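Local coordinates for protein cellulose synthase 1 (Gluconacetobacter xylinus, PDB 4I86) that carries a PilZ domain, a small antiparallel beta fold, as its C-terminal regulatory part, which is the fragment modelled here and probably binds cyclic di-GMP, at residues Val20-Asp24 with Gly25-Val29. Numbering follows the deposited sequence.
Sequences VANAD and GSIIV
Gly25 N closes a type I turn that runs from Asn22 to Gly25 by donating to Asn22 O at 3.1 Å. Gly25 has a positive phi of 77°, which favours glycine. Ser26 N reaches back to the carboxylate of Asp24, although the placing of OD1 is less sure. Ile27 makes two hydrogen bonds with Asn22. Its N donates to Asn22 OD1 at 2.8 Å, from above the amide plane, while its O accepts Asn22 N at 3.0 Å. Asn22 thus uses both side chain and backbone to tie the turn to the start of the returning strand. Asn22 CG sits between its own backbone N and carbonyl carbon (chi1 58°), which brings the amide across to Ile27; ND2 lies 3.3 Å from Ile27 CG1, the two side chains crossing at about a right angle. At Ile28 regular pairing begins: its CG1 packs 3.9 Å from Ala21 CB on one face, and its CA-H points at Val20 O. Val29 pairs with Val20 through Val20 N to Val29 O and Val29 N to Val20 O, each 2.8 Å and nearly straight. Strands 17-22 and 28-36 thus make a surface hairpin; Trp47 touches Val20 and Ile27, Pro48 touches Ile27 and Val29, and strand 17-22 also pairs antiparallel with strand 55-63, where the backbones of Ala21 and Tyr58 are hydrogen-bonded.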
loop_
_atom_site.group_PDB
_atom_site.type_symbol
_atom_site.label_atom_id
_atom_site.label_comp_id
_atom_site.label_asym_id
_atom_site.label_seq_id
_atom_site.Cartn_x
_atom_site.Cartn_y
_atom_site.Cartn_z
ATOM N N VAL A 20 0.168 -1.516 8.380
ATOM C CA VAL A 20 -1.155 -1.541 7.769
ATOM C C VAL A 20 -2.226 -1.757 8.822
ATOM O O VAL A 20 -2.143 -2.692 9.616
ATOM C CB VAL A 20 -1.282 -2.682 6.753
ATOM C CG1 VAL A 20 -2.616 -2.570 6.017
ATOM C CG2 VAL A 20 -0.098 -2.671 5.792
ATOM N N ALA A 21 -3.230 -0.891 8.817
ATOM C CA ALA A 21 -4.367 -1.013 9.706
ATOM C C ALA A 21 -5.644 -1.041 8.880
ATOM O O ALA A 21 -5.742 -0.305 7.891
ATOM C CB ALA A 21 -4.401 0.168 10.641
ATOM N N ASN A 22 -6.639 -1.843 9.274
ATOM C CA ASN A 22 -7.969 -1.710 8.648
ATOM C C ASN A 22 -8.669 -0.445 9.157
ATOM O O ASN A 22 -8.165 0.216 10.058
ATOM C CB ASN A 22 -8.841 -2.972 8.775
ATOM C CG ASN A 22 -9.071 -3.397 10.222
ATOM O OD1 ASN A 22 -8.677 -2.699 11.162
ATOM N ND2 ASN A 22 -9.735 -4.546 10.404
ATOM N N ALA A 23 -9.806 -0.082 8.581
ATOM C CA ALA A 23 -10.348 1.264 8.802
ATOM C C ALA A 23 -10.940 1.484 10.180
ATOM O O ALA A 23 -11.018 2.631 10.641
ATOM C CB ALA A 23 -11.371 1.650 7.711
ATOM N N ASP A 24 -11.369 0.403 10.831
ATOM C CA ASP A 24 -11.882 0.524 12.191
ATOM C C ASP A 24 -10.822 0.246 13.258
ATOM O O ASP A 24 -11.119 0.290 14.446
ATOM C CB ASP A 24 -13.151 -0.314 12.407
ATOM C CG ASP A 24 -12.909 -1.815 12.307
ATOM O OD1 ASP A 24 -11.749 -2.274 12.422
ATOM O OD2 ASP A 24 -13.911 -2.546 12.132
ATOM N N GLY A 25 -9.586 -0.020 12.834
ATOM C CA GLY A 25 -8.483 -0.184 13.771
ATOM C C GLY A 25 -8.452 -1.527 14.482
ATOM O O GLY A 25 -7.605 -1.749 15.356
ATOM N N SER A 26 -9.362 -2.425 14.106
ATOM C CA SER A 26 -9.432 -3.766 14.706
ATOM C C SER A 26 -8.249 -4.642 14.297
ATOM O O SER A 26 -7.897 -5.608 14.986
ATOM C CB SER A 26 -10.754 -4.457 14.348
ATOM O OG SER A 26 -11.017 -4.376 12.952
ATOM N N ILE A 27 -7.626 -4.307 13.174
ATOM C CA ILE A 27 -6.444 -5.041 12.723
ATOM C C ILE A 27 -5.289 -4.098 12.389
ATOM O O ILE A 27 -5.480 -3.067 11.731
ATOM C CB ILE A 27 -6.761 -5.927 11.497
ATOM C CG1 ILE A 27 -7.894 -6.912 11.818
ATOM C CG2 ILE A 27 -5.517 -6.667 11.030
ATOM C CD1 ILE A 27 -8.430 -7.659 10.598
ATOM N N ILE A 28 -4.097 -4.460 12.852
ATOM C CA ILE A 28 -2.878 -3.707 12.590
ATOM C C ILE A 28 -1.706 -4.661 12.445
ATOM O O ILE A 28 -1.430 -5.454 13.357
ATOM C CB ILE A 28 -2.530 -2.748 13.735
ATOM C CG1 ILE A 28 -3.639 -1.712 13.944
ATOM C CG2 ILE A 28 -1.180 -2.077 13.472
ATOM C CD1 ILE A 28 -3.283 -0.701 15.002
ATOM N N VAL A 29 -1.010 -4.588 11.310
ATOM C CA VAL A 29 0.139 -5.459 11.091
ATOM C C VAL A 29 1.285 -4.682 10.489
ATOM O O VAL A 29 1.107 -3.556 10.022
ATOM C CB VAL A 29 -0.202 -6.663 10.169
ATOM C CG1 VAL A 29 -1.434 -7.403 10.683
ATOM C CG2 VAL A 29 -0.434 -6.179 8.736
#